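Local coordinates for FAD:protein FMN transferase (Vibrio cholerae, PDB 6NXI) that probably transfers the FMN moiety of FAD, with magnesium as cofactor, onto a threonine hydroxyl of a target flavoprotein, at residues A[109-114]-A[124-129]; A[164-169]-A[175-180]. All coordinates share one frame; numbering follows the deposited sequence. Where two conformers were deposited one is given.

Contact 1: A[109-114]-A[124-129]; sequences GPEARP and NARRAI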
loop_
_atom_site.group_PDB
_atom_site.type_symbol
_atom_site.label_atom_id
_atom_site.label_comp_id
_atom_site.label_asym_id
_atom_site.label_seq_id
_atom_site.Cartn_x
_atom_site.Cartn_y
_atom_site.Cartn_z
ATOM N N GLY A 109 9.855 2.777 11.104
ATOM C CA GLY A 109 9.122 4.061 11.123
ATOM C C GLY A 109 10.105 5.181 11.411
ATOM O O GLY A 109 11.330 5.074 11.246
ATOM N N PRO A 110 9.591 6.336 11.857
ATOM C CA PRO A 110 10.445 7.483 12.105
ATOM C C PRO A 110 11.299 7.400 13.357
ATOM O O PRO A 110 12.242 8.189 13.512
ATOM C CB PRO A 110 9.443 8.648 12.195
ATOM C CG PRO A 110 8.166 8.094 11.580
ATOM C CD PRO A 110 8.150 6.636 11.990
ATOM N N GLU A 111 11.034 6.401 14.201
ATOM C CA GLU A 111 11.733 6.292 15.490
ATOM C C GLU A 111 13.128 5.681 15.288
ATOM O O GLU A 111 13.235 4.667 14.615
ATOM C CB GLU A 111 10.878 5.427 16.432
ATOM C CG GLU A 111 11.452 5.288 17.811
ATOM C CD GLU A 111 10.702 4.302 18.696
ATOM O OE1 GLU A 111 9.548 3.941 18.365
ATOM O OE2 GLU A 111 11.290 3.901 19.757
ATOM N N ALA A 112 14.145 6.255 15.913
ATOM C CA ALA A 112 15.533 5.753 15.893
ATOM C C ALA A 112 15.588 4.502 16.769
ATOM O O ALA A 112 15.089 4.531 17.893
ATOM C CB ALA A 112 16.510 6.779 16.368
ATOM N N ARG A 113 16.121 3.408 16.240
ATOM C CA ARG A 113 16.217 2.165 17.043
ATOM C C ARG A 113 17.649 1.646 17.024
ATOM O O ARG A 113 18.417 1.849 16.081
ATOM C CB ARG A 113 15.261 1.080 16.549
ATOM C CG ARG A 113 13.785 1.457 16.551
ATOM C CD ARG A 113 13.184 1.659 17.919
ATOM N NE ARG A 113 13.536 0.552 18.799
ATOM C CZ ARG A 113 13.484 0.569 20.113
ATOM N NH1 ARG A 113 12.996 1.624 20.757
ATOM N NH2 ARG A 113 13.851 -0.509 20.793
ATOM N N PRO A 114 18.072 0.921 18.073
ATOM C CA PRO A 114 19.352 0.240 18.045
ATOM C C PRO A 114 19.295 -1.099 17.302
ATOM O O PRO A 114 18.234 -1.467 16.817
ATOM C CB PRO A 114 19.595 -0.035 19.526
ATOM C CG PRO A 114 18.185 -0.324 20.061
ATOM C CD PRO A 114 17.288 0.623 19.282
ATOM N N ASN A 124 5.594 -5.995 24.709
ATOM C CA ASN A 124 4.261 -6.103 25.349
ATOM C C ASN A 124 3.720 -4.701 25.618
ATOM O O ASN A 124 2.510 -4.503 25.430
ATOM C CB ASN A 124 4.260 -7.005 26.588
ATOM C CG ASN A 124 4.309 -8.469 26.206
ATOM O OD1 ASN A 124 4.040 -8.828 25.064
ATOM N ND2 ASN A 124 4.733 -9.310 27.131
ATOM N N ALA A 125 4.554 -3.760 26.047
ATOM C CA ALA A 125 4.136 -2.355 26.278
ATOM C C ALA A 125 3.635 -1.726 24.970
ATOM O O ALA A 125 2.661 -0.968 24.972
ATOM C CB ALA A 125 5.268 -1.559 26.855
ATOM N N ARG A 126 4.279 -2.038 23.843
ATOM C CA ARG A 126 3.847 -1.431 22.563
ATOM C C ARG A 126 2.584 -2.104 22.055
ATOM O O ARG A 126 1.748 -1.401 21.479
ATOM C CB ARG A 126 4.957 -1.560 21.515
ATOM C CG ARG A 126 6.208 -0.778 21.880
ATOM C CD ARG A 126 6.218 0.643 21.406
ATOM N NE ARG A 126 7.506 1.235 21.772
ATOM C CZ ARG A 126 8.330 1.899 20.942
ATOM N NH1 ARG A 126 8.023 2.078 19.663
ATOM N NH2 ARG A 126 9.434 2.435 21.425
ATOM N N ARG A 127 2.469 -3.418 22.202
ATOM C CA ARG A 127 1.238 -4.164 21.846
ATOM C C ARG A 127 0.056 -3.637 22.641
ATOM O O ARG A 127 -1.031 -3.544 22.055
ATOM C CB ARG A 127 1.390 -5.662 22.088
ATOM C CG ARG A 127 2.360 -6.326 21.137
ATOM C CD ARG A 127 2.654 -7.730 21.536
ATOM N NE ARG A 127 1.597 -8.627 21.149
ATOM C CZ ARG A 127 1.490 -9.860 21.629
ATOM N NH1 ARG A 127 2.325 -10.309 22.559
ATOM N NH2 ARG A 127 0.532 -10.638 21.184
ATOM N N ALA A 128 0.272 -3.190 23.876
ATOM C CA ALA A 128 -0.838 -2.739 24.740
ATOM C C ALA A 128 -1.435 -1.439 24.196
ATOM O O ALA A 128 -2.550 -1.116 24.629
ATOM C CB ALA A 128 -0.372 -2.567 26.155
ATOM N N ILE A 129 -0.699 -0.681 23.376
ATOM C CA ILE A 129 -1.176 0.620 22.830
ATOM C C ILE A 129 -1.465 0.476 21.332
ATOM O O ILE A 129 -1.438 1.483 20.666
ATOM C CB ILE A 129 -0.182 1.753 23.138
ATOM C CG1 ILE A 129 1.212 1.473 22.560
ATOM C CG2 ILE A 129 -0.125 2.015 24.627
ATOM C CD1 ILE A 129 2.144 2.662 22.518
#
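A surface salt-bridge network joins Glu111, in the loop that follows helix 100-105, to Arg126 of helix 120-127. The backbones stay well apart, with the CA atoms of Glu111 and Arg126 13.1 Å from each other, and the two long side chains span the gap from opposite directions. Glu111 reaches out fully extended, its CG trans to the backbone N (chi1 -177°), and presents both carboxylate oxygens to the end of the guanidinium. Arg126 NH1 donates to Glu111 OE1 at 2.7 Å, and Arg126 NH2 to Glu111 OE2 at 2.9 Å along an almost straight line (177°). Both oxygens use their syn lone pairs, and the two flat groups are nearly coplanar, 18° apart, so the paired bonds limit rotation of either end.

Arg113 adds a third bond: its NH1 meets Glu111 OE2 at 3.0 Å from above the carboxylate plane, while Arg126 NH2 uses the syn lone pair of the same oxygen. This brings Arg113 NH1 within 3.7 Å of Arg126 NH2, and the shared carboxylate probably offsets the charge of the two arginines, whose guanidinium planes stand almost perpendicular. Glu122 supplies a second carboxylate, salt-bridged to Arg113 NH2, and Arg126 NH1 also bonds to the carbonyl of Pro101. The result is a bidentate, end-on carboxylate-guanidinium pair extended into a network that ties a loop to a helix.

Contact 2: A[164-169]-A[175-180]; sequences VVADYL and ENYMVE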
loop_
_atom_site.group_PDB
_atom_site.type_symbol
_atom_site.label_atom_id
_atom_site.label_comp_id
_atom_site.label_asym_id
_atom_site.label_seq_id
_atom_site.Cartn_x
_atom_site.Cartn_y
_atom_site.Cartn_z
ATOM N N VAL A 164 -5.204 9.563 -6.577
ATOM C CA VAL A 164 -5.323 11.048 -6.696
ATOM C C VAL A 164 -4.690 11.524 -8.013
ATOM O O VAL A 164 -5.332 12.302 -8.758
ATOM C CB VAL A 164 -4.701 11.736 -5.469
ATOM C CG1 VAL A 164 -4.480 13.207 -5.722
ATOM C CG2 VAL A 164 -5.564 11.472 -4.243
ATOM N N VAL A 165 -3.516 11.029 -8.334
ATOM C CA VAL A 165 -2.834 11.432 -9.599
ATOM C C VAL A 165 -3.597 10.904 -10.827
ATOM O O VAL A 165 -3.746 11.658 -11.832
ATOM C CB VAL A 165 -1.368 11.015 -9.576
ATOM C CG1 VAL A 165 -0.718 11.131 -10.940
ATOM C CG2 VAL A 165 -0.611 11.749 -8.465
ATOM N N ALA A 166 -4.066 9.667 -10.788
ATOM C CA ALA A 166 -4.821 9.038 -11.914
ATOM C C ALA A 166 -6.065 9.887 -12.157
ATOM O O ALA A 166 -6.364 10.246 -13.324
ATOM C CB ALA A 166 -5.117 7.586 -11.655
ATOM N N ASP A 167 -6.758 10.302 -11.088
ATOM C CA ASP A 167 -7.977 11.132 -11.274
ATOM C C ASP A 167 -7.614 12.499 -11.830
ATOM O O ASP A 167 -8.396 13.007 -12.663
ATOM C CB ASP A 167 -8.741 11.329 -9.972
ATOM C CG ASP A 167 -9.401 10.074 -9.450
ATOM O OD1 ASP A 167 -9.422 9.053 -10.157
ATOM O OD2 ASP A 167 -9.910 10.140 -8.333
ATOM N N TYR A 168 -6.498 13.077 -11.420
ATOM C CA TYR A 168 -6.014 14.359 -11.980
ATOM C C TYR A 168 -5.751 14.188 -13.485
ATOM O O TYR A 168 -6.142 15.075 -14.310
ATOM C CB TYR A 168 -4.785 14.889 -11.238
ATOM C CG TYR A 168 -4.165 16.065 -11.952
ATOM C CD1 TYR A 168 -4.839 17.261 -12.054
ATOM C CD2 TYR A 168 -2.951 15.982 -12.619
ATOM C CE1 TYR A 168 -4.296 18.349 -12.696
ATOM C CE2 TYR A 168 -2.412 17.056 -13.305
ATOM C CZ TYR A 168 -3.098 18.249 -13.371
ATOM O OH TYR A 168 -2.537 19.287 -14.056
ATOM N N LEU A 169 -5.071 13.118 -13.883
ATOM C CA LEU A 169 -4.755 12.959 -15.320
ATOM C C LEU A 169 -6.073 12.875 -16.106
ATOM O O LEU A 169 -6.163 13.512 -17.164
ATOM C CB LEU A 169 -3.862 11.753 -15.540
ATOM C CG LEU A 169 -2.454 11.863 -14.972
ATOM C CD1 LEU A 169 -1.716 10.556 -15.252
ATOM C CD2 LEU A 169 -1.687 13.026 -15.594
ATOM N N GLU A 175 -6.285 9.887 -21.203
ATOM C CA GLU A 175 -7.018 8.611 -21.055
ATOM C C GLU A 175 -6.056 7.441 -21.258
ATOM O O GLU A 175 -6.519 6.322 -21.104
ATOM C CB GLU A 175 -8.248 8.605 -21.949
ATOM C CG GLU A 175 -9.226 9.757 -21.618
ATOM C CD GLU A 175 -9.749 9.958 -20.179
ATOM O OE1 GLU A 175 -9.890 8.983 -19.439
ATOM O OE2 GLU A 175 -10.068 11.123 -19.781
ATOM N N ASN A 176 -4.771 7.702 -21.517
ATOM C CA ASN A 176 -3.761 6.625 -21.671
ATOM C C ASN A 176 -2.598 6.923 -20.723
ATOM O O ASN A 176 -1.772 7.805 -20.993
ATOM C CB ASN A 176 -3.288 6.500 -23.105
ATOM C CG ASN A 176 -4.449 6.329 -24.049
ATOM O OD1 ASN A 176 -4.959 5.229 -24.204
ATOM N ND2 ASN A 176 -4.895 7.418 -24.668
ATOM N N TYR A 177 -2.495 6.187 -19.623
ATOM C CA TYR A 177 -1.439 6.495 -18.640
ATOM C C TYR A 177 -1.080 5.263 -17.818
ATOM O O TYR A 177 -1.905 4.350 -17.621
ATOM C CB TYR A 177 -1.864 7.621 -17.695
ATOM C CG TYR A 177 -3.120 7.384 -16.878
ATOM C CD1 TYR A 177 -3.104 6.579 -15.756
ATOM C CD2 TYR A 177 -4.333 7.963 -17.217
ATOM C CE1 TYR A 177 -4.249 6.303 -15.031
ATOM C CE2 TYR A 177 -5.477 7.744 -16.460
ATOM C CZ TYR A 177 -5.438 6.873 -15.388
ATOM O OH TYR A 177 -6.534 6.592 -14.613
ATOM N N MET A 178 0.073 5.413 -17.198
ATOM C CA MET A 178 0.558 4.522 -16.102
ATOM C C MET A 178 1.032 5.437 -14.994
ATOM O O MET A 178 1.892 6.292 -15.269
ATOM C CB MET A 178 1.720 3.630 -16.511
ATOM C CG MET A 178 2.369 2.977 -15.292
ATOM S SD MET A 178 3.906 2.149 -15.731
ATOM C CE MET A 178 3.206 0.884 -16.778
ATOM N N VAL A 179 0.425 5.348 -13.799
ATOM C CA VAL A 179 0.885 6.075 -12.603
ATOM C C VAL A 179 1.543 5.053 -11.679
ATOM O O VAL A 179 0.849 4.082 -11.353
ATOM C CB VAL A 179 -0.295 6.749 -11.903
ATOM C CG1 VAL A 179 0.138 7.372 -10.614
ATOM C CG2 VAL A 179 -0.965 7.758 -12.845
ATOM N N GLU A 180 2.793 5.254 -11.282
ATOM C CA GLU A 180 3.508 4.306 -10.391
ATOM C C GLU A 180 4.179 5.102 -9.262
ATOM O O GLU A 180 4.878 6.085 -9.543
ATOM C CB GLU A 180 4.501 3.488 -11.216
ATOM C CG GLU A 180 5.332 2.518 -10.375
ATOM C CD GLU A 180 6.688 3.046 -9.995
ATOM O OE1 GLU A 180 7.468 3.403 -10.922
ATOM O OE2 GLU A 180 6.949 3.208 -8.800
#
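Leu169 of helix 157-171 sets its CD1 methyl against both Tyr177 and Val179 of strand 177-181, lying 3.8 Å from Tyr177 CB and equally 3.8 Å from Val179 CG2. Its CG is trans to the carbonyl carbon (chi1 -67°) and the chain then runs straight on, which carries CD1 across to the strand. Val179 faces the helix with both methyls: CG1 lies 3.9 Å from Val165 CG1, while CG2 touches both that same methyl and Leu169 CD1.

Tyr177 takes the less common rotamer, with CG between its own backbone N and carbonyl carbon (chi1 59°). The ring therefore extends past Leu169 to Ala166, whose small CB lies 3.7 Å from Tyr177 CE1 and 3.4 Å from Tyr177 OH. The ring meets both neighbours obliquely, and its hydroxyl finds its polar partner in Gln170, the residue after Leu169.

No hydrogen bond crosses between the segments; this is buried apolar packing, and the axes of helix segment 164-169 and strand segment 177-180 approach to 8.9 Å and run nearly antiparallel, at 155°. Strand 177-181 lies between strands 17-24 and 184-188 in the large antiparallel sheet. Ile21 of strand 17-24 touches Val165 and Leu169, and Leu43 of helix 32-50 packs against Val165.

Overall arrangement
From the N terminus, the chain has already laid down strands 7-14 and 17-24 and helix 32-50 when it reaches contact 1. There it leaves helix 100-105, runs through a loop into helix 120-127, and closes on itself across nine residues at the surface. Contact 2 opens only later: helix 157-171 turns back through a short connection into strand 177-181, a second local closure, this one buried. The two loops follow in series, neither nesting nor crossing, on opposite sides of the chain's centre, with contact centres 36 Å apart. Contact 1 ties a loop to a peripheral helix by charge; contact 2 seats a helix on the large antiparallel sheet.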